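Local coordinates for Serine/threonine-protein kinase Tel1 (Chaetomium thermophilum, PDB 6SKY) that probably phosphorylates serine and threonine residues followed by glutamine, using ATP, to switch on checkpoint signalling when DNA is damaged, at residues N2412-K2416 / L2444-L2448; L2430-L2434 / L2452-C2457; L1484-L1488 / A1508-H1512; A1474-S1479 / L1575-A1580. One frame throughout, in Å; residues are numbered along the deposited sequence.

In the fold
The four contacts form two well-separated pairs in a mainly helical chain. Contacts 1 and 2 share helix 2444-2459 in the FAT region; contact 1 uses its first turn and contact 2 its later part, their centres about 15 Å apart. Contacts 3 and 4 share helix 1470-1487 in the N-terminal part of the modelled chain, with centres about 17 Å apart; the centres of contacts 2 and 4 are about 60 Å apart. Contacts 2 and 4 are buried: contact 2 is wholly apolar, while contact 4 adds a serine bonded back to its own helix. Contacts 1 and 3 reach the surface, combining leucine packing with polar side chains whose hydrogen-bond partners lie outside the paired segments.

Contact 1 of 4, residues N2412-K2416 / L2444-L2448; sequences NEVVK and LFQKL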
loop_
_atom_site.group_PDB
_atom_site.type_symbol
_atom_site.label_atom_id
_atom_site.label_comp_id
_atom_site.label_asym_id
_atom_site.label_seq_id
_atom_site.Cartn_x
_atom_site.Cartn_y
_atom_site.Cartn_z
ATOM N N ASN A 2412 3.526 22.508 38.633
ATOM C CA ASN A 2412 4.082 22.046 39.893
ATOM C C ASN A 2412 2.996 21.723 40.904
ATOM O O ASN A 2412 3.164 20.802 41.701
ATOM C CB ASN A 2412 5.054 23.077 40.442
ATOM C CG ASN A 2412 6.244 23.270 39.543
ATOM O OD1 ASN A 2412 6.716 22.326 38.924
ATOM N ND2 ASN A 2412 6.727 24.495 39.451
ATOM N N GLU A 2413 1.865 22.426 40.873
ATOM C CA GLU A 2413 0.778 22.055 41.774
ATOM C C GLU A 2413 0.186 20.705 41.403
ATOM O O GLU A 2413 -0.069 19.869 42.281
ATOM C CB GLU A 2413 -0.308 23.125 41.774
ATOM C CG GLU A 2413 0.150 24.463 42.305
ATOM C CD GLU A 2413 0.799 24.368 43.670
ATOM O OE1 GLU A 2413 0.358 23.533 44.488
ATOM O OE2 GLU A 2413 1.753 25.130 43.924
ATOM N N VAL A 2414 -0.032 20.461 40.109
ATOM C CA VAL A 2414 -0.573 19.165 39.705
ATOM C C VAL A 2414 0.394 18.042 40.062
ATOM O O VAL A 2414 -0.010 16.979 40.561
ATOM C CB VAL A 2414 -0.905 19.166 38.207
ATOM C CG1 VAL A 2414 -1.448 17.828 37.801
ATOM C CG2 VAL A 2414 -1.901 20.237 37.906
ATOM N N VAL A 2415 1.685 18.257 39.812
ATOM C CA VAL A 2415 2.674 17.234 40.124
ATOM C C VAL A 2415 2.732 16.992 41.619
ATOM O O VAL A 2415 2.796 15.847 42.071
ATOM C CB VAL A 2415 4.047 17.633 39.567
ATOM C CG1 VAL A 2415 5.095 16.706 40.097
ATOM C CG2 VAL A 2415 4.024 17.588 38.069
ATOM N N LYS A 2416 2.717 18.061 42.413
ATOM C CA LYS A 2416 2.704 17.903 43.859
ATOM C C LYS A 2416 1.526 17.065 44.301
ATOM O O LYS A 2416 1.645 16.237 45.209
ATOM C CB LYS A 2416 2.654 19.266 44.534
ATOM C CG LYS A 2416 2.417 19.174 46.020
ATOM C CD LYS A 2416 2.221 20.532 46.636
ATOM C CE LYS A 2416 1.915 20.407 48.109
ATOM N NZ LYS A 2416 1.728 21.733 48.739
ATOM N N LEU A 2444 9.295 25.219 44.612
ATOM C CA LEU A 2444 8.483 24.014 44.715
ATOM C C LEU A 2444 9.009 22.923 43.797
ATOM O O LEU A 2444 8.994 21.740 44.156
ATOM C CB LEU A 2444 7.025 24.327 44.398
ATOM C CG LEU A 2444 6.061 23.146 44.492
ATOM C CD1 LEU A 2444 6.156 22.480 45.841
ATOM C CD2 LEU A 2444 4.655 23.600 44.237
ATOM N N PHE A 2445 9.485 23.300 42.613
ATOM C CA PHE A 2445 10.064 22.319 41.709
ATOM C C PHE A 2445 11.206 21.572 42.374
ATOM O O PHE A 2445 11.321 20.353 42.236
ATOM C CB PHE A 2445 10.547 22.998 40.437
ATOM C CG PHE A 2445 11.262 22.081 39.500
ATOM C CD1 PHE A 2445 12.631 22.073 39.435
ATOM C CD2 PHE A 2445 10.565 21.233 38.679
ATOM C CE1 PHE A 2445 13.284 21.236 38.580
ATOM C CE2 PHE A 2445 11.222 20.400 37.824
ATOM C CZ PHE A 2445 12.579 20.401 37.779
ATOM N N GLN A 2446 12.049 22.278 43.122
ATOM C CA GLN A 2446 13.166 21.603 43.764
ATOM C C GLN A 2446 12.717 20.784 44.961
ATOM O O GLN A 2446 13.286 19.725 45.227
ATOM C CB GLN A 2446 14.234 22.608 44.171
ATOM C CG GLN A 2446 14.851 23.336 43.010
ATOM C CD GLN A 2446 15.567 22.413 42.058
ATOM O OE1 GLN A 2446 15.699 22.709 40.877
ATOM N NE2 GLN A 2446 16.050 21.295 42.570
ATOM N N LYS A 2447 11.694 21.228 45.680
ATOM C CA LYS A 2447 11.216 20.429 46.798
ATOM C C LYS A 2447 10.549 19.149 46.327
ATOM O O LYS A 2447 10.505 18.169 47.074
ATOM C CB LYS A 2447 10.260 21.244 47.658
ATOM C CG LYS A 2447 10.943 22.363 48.395
ATOM C CD LYS A 2447 9.985 23.091 49.302
ATOM C CE LYS A 2447 10.733 24.008 50.250
ATOM N NZ LYS A 2447 9.828 24.598 51.269
ATOM N N LEU A 2448 10.028 19.134 45.103
ATOM C CA LEU A 2448 9.488 17.899 44.549
ATOM C C LEU A 2448 10.585 17.031 43.954
ATOM O O LEU A 2448 10.573 15.808 44.122
ATOM C CB LEU A 2448 8.439 18.210 43.489
ATOM C CG LEU A 2448 7.199 18.977 43.926
ATOM C CD1 LEU A 2448 6.453 19.459 42.719
ATOM C CD2 LEU A 2448 6.324 18.092 44.756
#
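Leu2444 and Leu2448, one turn apart on helix 2444-2459, face Asn2412 and Lys2416 of helix 2409-2418 and join two nearly parallel helices of the alpha-helical FAT region. The axes of the short segments come within 10.2 Å of each other at an angle of 24°, with Asn2412 level with Phe2445 and Lys2416 level with Leu2448. Apolar packing rests on the two leucines. Leu2448 spreads its methyl groups over the backbone of the facing helix: CD1 lies 3.7 Å from Asn2412 O and 4.0 Å from Val2415 CG1, while CD2 sits 3.7 Å from Lys2416 CA. Leu2444 has CG anti to its backbone N (chi1 -179°), which carries CD2 to 3.9 Å from Asn2412 CB. Charged side chains border this patch without pairing across it. Lys2416 offers its CB to Leu2448 and then extends away, whereas Glu2413, bent at chi2, crosses the Leu2444 side chain at about a right angle, and its OE2 meets CD2 of that leucine. The polar bonds run to outside partners. The buried amide of Asn2412 is held at both ends, OD1 by Trp2402 NE1 and ND2 by Ser2406 O, which fixes its rotation; Trp2402 also meets the Phe2445 ring edge-to-face. Held in this way, Asn2412 OD1 lies at the edge of the Phe2445 ring, near its plane and 4.0 Å from CD2, with the amide and ring planes 46° apart.

Contact 2 of 4, residues L2430-L2434 / L2452-C2457; sequences LMNQL and LVYRIC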
loop_
_atom_site.group_PDB
_atom_site.type_symbol
_atom_site.label_atom_id
_atom_site.label_comp_id
_atom_site.label_asym_id
_atom_site.label_seq_id
_atom_site.Cartn_x
_atom_site.Cartn_y
_atom_site.Cartn_z
ATOM N N LEU A 2430 15.890 6.772 35.086
ATOM C CA LEU A 2430 16.056 8.154 34.654
ATOM C C LEU A 2430 16.780 8.982 35.702
ATOM O O LEU A 2430 16.457 10.145 35.912
ATOM C CB LEU A 2430 14.713 8.804 34.353
ATOM C CG LEU A 2430 13.588 7.993 33.732
ATOM C CD1 LEU A 2430 12.417 8.905 33.501
ATOM C CD2 LEU A 2430 14.035 7.351 32.445
ATOM N N MET A 2431 17.755 8.398 36.386
ATOM C CA MET A 2431 18.486 9.138 37.402
ATOM C C MET A 2431 19.609 9.982 36.826
ATOM O O MET A 2431 20.127 10.850 37.528
ATOM C CB MET A 2431 19.046 8.181 38.447
ATOM C CG MET A 2431 18.053 7.749 39.490
ATOM S SD MET A 2431 17.656 9.052 40.652
ATOM C CE MET A 2431 19.282 9.464 41.249
ATOM N N ASN A 2432 20.003 9.754 35.577
ATOM C CA ASN A 2432 20.970 10.641 34.951
ATOM C C ASN A 2432 20.366 12.002 34.660
ATOM O O ASN A 2432 21.062 13.015 34.739
ATOM C CB ASN A 2432 21.499 10.021 33.666
ATOM C CG ASN A 2432 22.646 9.085 33.904
ATOM O OD1 ASN A 2432 23.539 9.374 34.691
ATOM N ND2 ASN A 2432 22.636 7.950 33.221
ATOM N N GLN A 2433 19.084 12.043 34.312
ATOM C CA GLN A 2433 18.397 13.290 34.019
ATOM C C GLN A 2433 17.836 13.952 35.259
ATOM O O GLN A 2433 17.697 15.175 35.290
ATOM C CB GLN A 2433 17.258 13.049 33.029
ATOM C CG GLN A 2433 17.698 12.800 31.603
ATOM C CD GLN A 2433 18.107 11.371 31.344
ATOM O OE1 GLN A 2433 17.341 10.445 31.579
ATOM N NE2 GLN A 2433 19.320 11.185 30.846
ATOM N N LEU A 2434 17.495 13.174 36.279
ATOM C CA LEU A 2434 16.927 13.752 37.485
ATOM C C LEU A 2434 17.997 14.367 38.366
ATOM O O LEU A 2434 17.819 15.472 38.875
ATOM C CB LEU A 2434 16.157 12.690 38.258
ATOM C CG LEU A 2434 14.847 12.237 37.632
ATOM C CD1 LEU A 2434 14.277 11.090 38.408
ATOM C CD2 LEU A 2434 13.879 13.380 37.599
ATOM N N LEU A 2452 11.668 13.279 45.187
ATOM C CA LEU A 2452 11.595 12.151 44.269
ATOM C C LEU A 2452 12.929 11.427 44.172
ATOM O O LEU A 2452 12.973 10.192 44.192
ATOM C CB LEU A 2452 11.147 12.628 42.894
ATOM C CG LEU A 2452 11.120 11.598 41.774
ATOM C CD1 LEU A 2452 9.968 10.659 41.967
ATOM C CD2 LEU A 2452 11.023 12.284 40.446
ATOM N N VAL A 2453 14.029 12.171 44.049
ATOM C CA VAL A 2453 15.343 11.540 43.974
ATOM C C VAL A 2453 15.645 10.780 45.257
ATOM O O VAL A 2453 16.177 9.664 45.227
ATOM C CB VAL A 2453 16.419 12.594 43.666
ATOM C CG1 VAL A 2453 17.788 12.035 43.902
ATOM C CG2 VAL A 2453 16.296 13.059 42.247
ATOM N N TYR A 2454 15.296 11.362 46.401
ATOM C CA TYR A 2454 15.482 10.691 47.679
ATOM C C TYR A 2454 14.718 9.375 47.736
ATOM O O TYR A 2454 15.265 8.343 48.138
ATOM C CB TYR A 2454 15.037 11.630 48.795
ATOM C CG TYR A 2454 15.140 11.061 50.176
ATOM C CD1 TYR A 2454 16.333 11.082 50.861
ATOM C CD2 TYR A 2454 14.036 10.520 50.801
ATOM C CE1 TYR A 2454 16.427 10.565 52.120
ATOM C CE2 TYR A 2454 14.122 10.003 52.059
ATOM C CZ TYR A 2454 15.320 10.028 52.715
ATOM O OH TYR A 2454 15.408 9.511 53.981
ATOM N N ARG A 2455 13.445 9.389 47.340
ATOM C CA ARG A 2455 12.652 8.168 47.394
ATOM C C ARG A 2455 13.155 7.113 46.422
ATOM O O ARG A 2455 13.097 5.918 46.728
ATOM C CB ARG A 2455 11.187 8.485 47.128
ATOM C CG ARG A 2455 10.540 9.235 48.259
ATOM C CD ARG A 2455 9.049 9.368 48.073
ATOM N NE ARG A 2455 8.710 10.165 46.904
ATOM C CZ ARG A 2455 8.108 9.684 45.826
ATOM N NH1 ARG A 2455 7.840 10.480 44.810
ATOM N NH2 ARG A 2455 7.765 8.410 45.772
ATOM N N ILE A 2456 13.657 7.518 45.255
ATOM C CA ILE A 2456 14.243 6.534 44.350
ATOM C C ILE A 2456 15.475 5.904 44.973
ATOM O O ILE A 2456 15.660 4.686 44.914
ATOM C CB ILE A 2456 14.578 7.163 42.990
ATOM C CG1 ILE A 2456 13.317 7.625 42.285
ATOM C CG2 ILE A 2456 15.294 6.161 42.129
ATOM C CD1 ILE A 2456 13.602 8.435 41.074
ATOM N N CYS A 2457 16.345 6.715 45.575
ATOM C CA CYS A 2457 17.547 6.156 46.182
ATOM C C CYS A 2457 17.242 5.308 47.403
ATOM O O CYS A 2457 18.058 4.464 47.770
ATOM C CB CYS A 2457 18.518 7.265 46.564
ATOM S SG CYS A 2457 19.104 8.215 45.176
#
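Leu2434 and Val2453 bring the two backbones closest, 7.0 Å from CA to CA, where the single-turn helix 2431-2434 meets the later part of helix 2444-2459. Leu2430 holds the N-cap position of the short turn, and its O accepts the N-H of Leu2434. Everything across the interface is apolar. Leu2434 points its CB at Val2453, and its CD1 reaches both Ile2456 CD1, at 3.8 Å, and Leu2452 CD2, at 4.0 Å; it crosses these two side chains at about a right angle. Met2431 bends at both chi2 and chi3 (-72° and -56°), which turns its end inward. It slides past Ile2456 in the opposite direction, with SD 4.0 Å from Ile2456 CG2, and CE touches both Val2453 CG1, at 4.0 Å, and Cys2457 SG, at 4.1 Å. An alanine here removes SD and CE, and the loss would probably open a gap beside Ile2456, Val2453 and Cys2457. Helices 2461-2472 and 2483-2497 pack on Val2453 and Cys2457, while Asn2432 and Gln2433 turn to helix 2616-2632 of the kinase region, placing the short turn between FAT and kinase elements.

Contact 3 of 4, residues L1484-L1488 / A1508-H1512; sequences LRVFL and AQEFH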
loop_
_atom_site.group_PDB
_atom_site.type_symbol
_atom_site.label_atom_id
_atom_site.label_comp_id
_atom_site.label_asym_id
_atom_site.label_seq_id
_atom_site.Cartn_x
_atom_site.Cartn_y
_atom_site.Cartn_z
ATOM N N LEU A 1484 13.641 -60.009 38.695
ATOM C CA LEU A 1484 12.998 -60.858 39.691
ATOM C C LEU A 1484 11.488 -60.676 39.667
ATOM O O LEU A 1484 10.738 -61.657 39.619
ATOM C CB LEU A 1484 13.551 -60.558 41.081
ATOM C CG LEU A 1484 14.932 -61.147 41.344
ATOM C CD1 LEU A 1484 15.409 -60.784 42.733
ATOM C CD2 LEU A 1484 14.903 -62.649 41.150
ATOM N N ARG A 1485 11.021 -59.425 39.693
ATOM C CA ARG A 1485 9.588 -59.170 39.646
ATOM C C ARG A 1485 8.951 -59.786 38.411
ATOM O O ARG A 1485 7.795 -60.216 38.461
ATOM C CB ARG A 1485 9.318 -57.669 39.692
ATOM C CG ARG A 1485 7.848 -57.316 39.724
ATOM C CD ARG A 1485 7.173 -57.912 40.945
ATOM N NE ARG A 1485 7.534 -57.207 42.168
ATOM C CZ ARG A 1485 7.244 -57.640 43.389
ATOM N NH1 ARG A 1485 6.596 -58.782 43.550
ATOM N NH2 ARG A 1485 7.606 -56.933 44.449
ATOM N N VAL A 1486 9.681 -59.843 37.297
ATOM C CA VAL A 1486 9.160 -60.561 36.137
ATOM C C VAL A 1486 9.216 -62.065 36.374
ATOM O O VAL A 1486 8.317 -62.806 35.963
ATOM C CB VAL A 1486 9.924 -60.158 34.863
ATOM C CG1 VAL A 1486 9.492 -61.010 33.688
ATOM C CG2 VAL A 1486 9.694 -58.698 34.554
ATOM N N PHE A 1487 10.259 -62.539 37.056
ATOM C CA PHE A 1487 10.425 -63.970 37.282
ATOM C C PHE A 1487 9.398 -64.518 38.263
ATOM O O PHE A 1487 9.031 -65.694 38.182
ATOM C CB PHE A 1487 11.842 -64.246 37.785
ATOM C CG PHE A 1487 12.096 -65.678 38.156
ATOM C CD1 PHE A 1487 12.059 -66.674 37.201
ATOM C CD2 PHE A 1487 12.403 -66.021 39.460
ATOM C CE1 PHE A 1487 12.304 -67.984 37.544
ATOM C CE2 PHE A 1487 12.648 -67.333 39.807
ATOM C CZ PHE A 1487 12.598 -68.313 38.849
ATOM N N LEU A 1488 8.927 -63.693 39.187
ATOM C CA LEU A 1488 7.955 -64.131 40.172
ATOM C C LEU A 1488 6.539 -64.048 39.623
ATOM O O LEU A 1488 6.333 -64.003 38.413
ATOM C CB LEU A 1488 8.078 -63.291 41.439
ATOM C CG LEU A 1488 9.468 -63.290 42.067
ATOM C CD1 LEU A 1488 9.484 -62.471 43.335
ATOM C CD2 LEU A 1488 9.906 -64.706 42.340
ATOM N N ALA A 1508 13.613 -67.283 45.615
ATOM C CA ALA A 1508 13.686 -65.998 44.930
ATOM C C ALA A 1508 12.974 -64.908 45.719
ATOM O O ALA A 1508 13.456 -63.774 45.793
ATOM C CB ALA A 1508 13.097 -66.119 43.527
ATOM N N GLN A 1509 11.829 -65.232 46.325
ATOM C CA GLN A 1509 11.102 -64.232 47.103
ATOM C C GLN A 1509 11.870 -63.835 48.354
ATOM O O GLN A 1509 11.919 -62.651 48.712
ATOM C CB GLN A 1509 9.721 -64.757 47.477
ATOM C CG GLN A 1509 8.776 -64.935 46.311
ATOM C CD GLN A 1509 7.520 -65.684 46.703
ATOM O OE1 GLN A 1509 7.351 -66.067 47.858
ATOM N NE2 GLN A 1509 6.633 -65.901 45.740
ATOM N N GLU A 1510 12.466 -64.809 49.042
ATOM C CA GLU A 1510 13.258 -64.487 50.224
ATOM C C GLU A 1510 14.473 -63.651 49.854
ATOM O O GLU A 1510 14.842 -62.719 50.582
ATOM C CB GLU A 1510 13.683 -65.764 50.943
ATOM C CG GLU A 1510 12.544 -66.493 51.621
ATOM C CD GLU A 1510 13.029 -67.586 52.554
ATOM O OE1 GLU A 1510 14.114 -68.148 52.302
ATOM O OE2 GLU A 1510 12.328 -67.875 53.546
ATOM N N PHE A 1511 15.106 -63.958 48.718
ATOM C CA PHE A 1511 16.214 -63.130 48.259
ATOM C C PHE A 1511 15.743 -61.723 47.924
ATOM O O PHE A 1511 16.433 -60.747 48.221
ATOM C CB PHE A 1511 16.891 -63.749 47.043
ATOM C CG PHE A 1511 17.896 -62.840 46.407
ATOM C CD1 PHE A 1511 17.670 -62.297 45.160
ATOM C CD2 PHE A 1511 19.048 -62.488 47.082
ATOM C CE1 PHE A 1511 18.587 -61.449 44.592
ATOM C CE2 PHE A 1511 19.963 -61.640 46.519
ATOM C CZ PHE A 1511 19.733 -61.118 45.275
ATOM N N HIS A 1512 14.581 -61.605 47.283
ATOM C CA HIS A 1512 14.018 -60.298 46.969
ATOM C C HIS A 1512 13.803 -59.480 48.235
ATOM O O HIS A 1512 14.152 -58.295 48.286
ATOM C CB HIS A 1512 12.712 -60.496 46.199
ATOM C CG HIS A 1512 12.036 -59.226 45.784
ATOM N ND1 HIS A 1512 11.702 -58.963 44.473
ATOM C CD2 HIS A 1512 11.594 -58.169 46.504
ATOM C CE1 HIS A 1512 11.106 -57.788 44.402
ATOM N NE2 HIS A 1512 11.027 -57.286 45.620
#
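Arg1485 and His1512 meet at a shared acceptor, the backbone carbonyl of Ala1544, which receives hydrogen bonds from both Arg1485 NH2 and His1512 NE2. They belong to consecutive helices, 1470-1487 and 1502-1521, packed as a hairpin in the alpha solenoid with their registers running in opposite senses: Leu1484 stands level with His1512, and Leu1488 with Gln1509. The arginine bends at chi2 and chi3 (60° and 74°), which brings its end back toward the histidine. The two side chains cross at about a right angle, and His1512 CE1 lies over one face of the guanidinium, 3.6 Å from Arg1485 NH2, with the two planes 57° apart. Because each group is bonded to the same oxygen, each is probably restrained in its rotation, and two donors would probably polarise that carbonyl. Away from the carbonyl the packing is apolar. Leu1484 sets its CB at the edge of the imidazole near ND1, while its CD1 meets the edge of the Phe1511 ring, 3.6 Å from CD1 of that phenylalanine, crossing it at about a right angle. Phe1511 also packs on helix 1448-1461, which ties the hairpin to the preceding helices. At the end of helix 1470-1487, Leu1488 divides its methyls between two residues, with CD1 3.9 Å from Gln1509 CG. Its other methyl, CD2, is 3.7 Å from Ala1508 CB. That same Ala1508 CB lies in the plane of the Phe1487 ring, at its edge, 3.9 Å from CE2.

Contact 4 of 4, residues A1474-S1479 / L1575-A1580; sequences AGYALS and LLNEPA
Leu1478 and Leu1576 cross at about a right angle, the CD2 methyl of Leu1478 touching both branches of Leu1576, 3.6 Å from CD1 and 3.7 Å from CD2. The first torsion of Leu1478 (chi1 175°) puts CG on the side opposite the backbone N and carries its branches toward the incoming chain. The end of Leu1576 reaches in toward the helix, with CD2 also 3.9 Å from Gly1475 CA. Here the backbones are closest, with Gly1475 CA and Leu1576 CA 5.0 Å apart; a CB on Gly1475 would crowd Ala1580 CB and Asn1577 ND2. Next to the glycine, Ala1474 sets its CB against the branch point of Leu1575, 3.6 Å from CG. The contact thus packs the start of helix 1578-1588 and the loop leading into it against helix 1470-1487, a long-range join within the alpha solenoid. Helix 1530-1543 covers Ala1474, Leu1478 and Leu1575, and the loop is held by Asp1568, whose OD1 accepts the N-H of Leu1575. Ser1479, also directed at the incoming chain, folds its hydroxyl back to its own helix, OG donating to Gly1475 O at 3.0 Å with a C=O...donor angle of 147°. This oxygen also accepts the N-H of Ser1479, and the two donors reach it from opposite faces of its plane. Replacing Ser1479 by alanine removes OG, which is likely to leave Gly1475 O with one of these two donors and to weaken the packing on Ala1580. Ala1580 CB lies against both oxygens, 3.4 Å from Ser1479 OG and 3.6 Å from Gly1475 O.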
loop_
_atom_site.group_PDB
_atom_site.type_symbol
_atom_site.label_atom_id
_atom_site.label_comp_id
_atom_site.label_asym_id
_atom_site.label_seq_id
_atom_site.Cartn_x
_atom_site.Cartn_y
_atom_site.Cartn_z
ATOM N N ALA A 1474 23.154 -48.910 41.945
ATOM C CA ALA A 1474 21.846 -48.436 41.511
ATOM C C ALA A 1474 21.361 -49.209 40.293
ATOM O O ALA A 1474 20.251 -49.753 40.287
ATOM C CB ALA A 1474 21.909 -46.943 41.205
ATOM N N GLY A 1475 22.190 -49.277 39.254
ATOM C CA GLY A 1475 21.789 -49.976 38.048
ATOM C C GLY A 1475 21.630 -51.465 38.261
ATOM O O GLY A 1475 20.690 -52.076 37.746
ATOM N N TYR A 1476 22.543 -52.074 39.019
ATOM C CA TYR A 1476 22.426 -53.502 39.282
ATOM C C TYR A 1476 21.162 -53.813 40.065
ATOM O O TYR A 1476 20.458 -54.778 39.759
ATOM C CB TYR A 1476 23.652 -54.009 40.033
ATOM C CG TYR A 1476 23.534 -55.463 40.389
ATOM C CD1 TYR A 1476 23.630 -56.437 39.415
ATOM C CD2 TYR A 1476 23.303 -55.860 41.694
ATOM C CE1 TYR A 1476 23.509 -57.759 39.726
ATOM C CE2 TYR A 1476 23.179 -57.181 42.014
ATOM C CZ TYR A 1476 23.283 -58.127 41.026
ATOM O OH TYR A 1476 23.164 -59.454 41.334
ATOM N N ALA A 1477 20.851 -52.999 41.073
ATOM C CA ALA A 1477 19.643 -53.197 41.856
ATOM C C ALA A 1477 18.402 -53.048 40.995
ATOM O O ALA A 1477 17.481 -53.863 41.074
ATOM C CB ALA A 1477 19.616 -52.204 43.012
ATOM N N LEU A 1478 18.355 -52.004 40.169
ATOM C CA LEU A 1478 17.201 -51.809 39.300
ATOM C C LEU A 1478 17.001 -53.001 38.375
ATOM O O LEU A 1478 15.902 -53.561 38.297
ATOM C CB LEU A 1478 17.369 -50.523 38.499
ATOM C CG LEU A 1478 16.313 -50.213 37.449
ATOM C CD1 LEU A 1478 14.932 -50.309 38.039
ATOM C CD2 LEU A 1478 16.556 -48.832 36.912
ATOM N N SER A 1479 18.061 -53.414 37.678
ATOM C CA SER A 1479 17.936 -54.523 36.739
ATOM C C SER A 1479 17.558 -55.812 37.450
ATOM O O SER A 1479 16.719 -56.577 36.961
ATOM C CB SER A 1479 19.239 -54.707 35.969
ATOM O OG SER A 1479 19.615 -53.516 35.312
ATOM N N LEU A 1575 22.730 -41.532 37.853
ATOM C CA LEU A 1575 22.936 -42.747 38.629
ATOM C C LEU A 1575 22.983 -43.974 37.729
ATOM O O LEU A 1575 23.965 -44.721 37.728
ATOM C CB LEU A 1575 21.828 -42.880 39.671
ATOM C CG LEU A 1575 22.256 -43.351 41.054
ATOM C CD1 LEU A 1575 23.406 -42.509 41.555
ATOM C CD2 LEU A 1575 21.087 -43.279 42.009
ATOM N N LEU A 1576 21.932 -44.192 36.950
ATOM C CA LEU A 1576 21.855 -45.351 36.081
ATOM C C LEU A 1576 22.759 -45.186 34.865
ATOM O O LEU A 1576 23.347 -44.130 34.629
ATOM C CB LEU A 1576 20.417 -45.577 35.626
ATOM C CG LEU A 1576 19.386 -45.614 36.744
ATOM C CD1 LEU A 1576 18.004 -45.607 36.161
ATOM C CD2 LEU A 1576 19.591 -46.838 37.591
ATOM N N ASN A 1577 22.870 -46.256 34.096
ATOM C CA ASN A 1577 23.579 -46.262 32.830
ATOM C C ASN A 1577 22.674 -46.871 31.764
ATOM O O ASN A 1577 21.564 -47.321 32.051
ATOM C CB ASN A 1577 24.908 -47.013 32.956
ATOM C CG ASN A 1577 24.757 -48.373 33.611
ATOM O OD1 ASN A 1577 24.764 -49.398 32.940
ATOM N ND2 ASN A 1577 24.629 -48.384 34.928
ATOM N N GLU A 1578 23.159 -46.884 30.525
ATOM C CA GLU A 1578 22.299 -47.265 29.407
ATOM C C GLU A 1578 21.739 -48.679 29.505
ATOM O O GLU A 1578 20.535 -48.843 29.252
ATOM C CB GLU A 1578 23.044 -47.078 28.083
ATOM C CG GLU A 1578 23.450 -45.647 27.790
ATOM C CD GLU A 1578 23.614 -45.388 26.305
ATOM O OE1 GLU A 1578 22.985 -46.117 25.508
ATOM O OE2 GLU A 1578 24.366 -44.460 25.934
ATOM N N PRO A 1579 22.507 -49.720 29.842
ATOM C CA PRO A 1579 21.896 -51.059 29.912
ATOM C C PRO A 1579 20.844 -51.202 30.999
ATOM O O PRO A 1579 19.779 -51.775 30.745
ATOM C CB PRO A 1579 23.098 -51.974 30.170
ATOM C CG PRO A 1579 24.261 -51.215 29.689
ATOM C CD PRO A 1579 23.970 -49.791 29.982
ATOM N N ALA A 1580 21.113 -50.705 32.207
ATOM C CA ALA A 1580 20.139 -50.822 33.287
ATOM C C ALA A 1580 18.880 -50.032 32.979
ATOM O O ALA A 1580 17.760 -50.511 33.204
ATOM C CB ALA A 1580 20.753 -50.345 34.598
#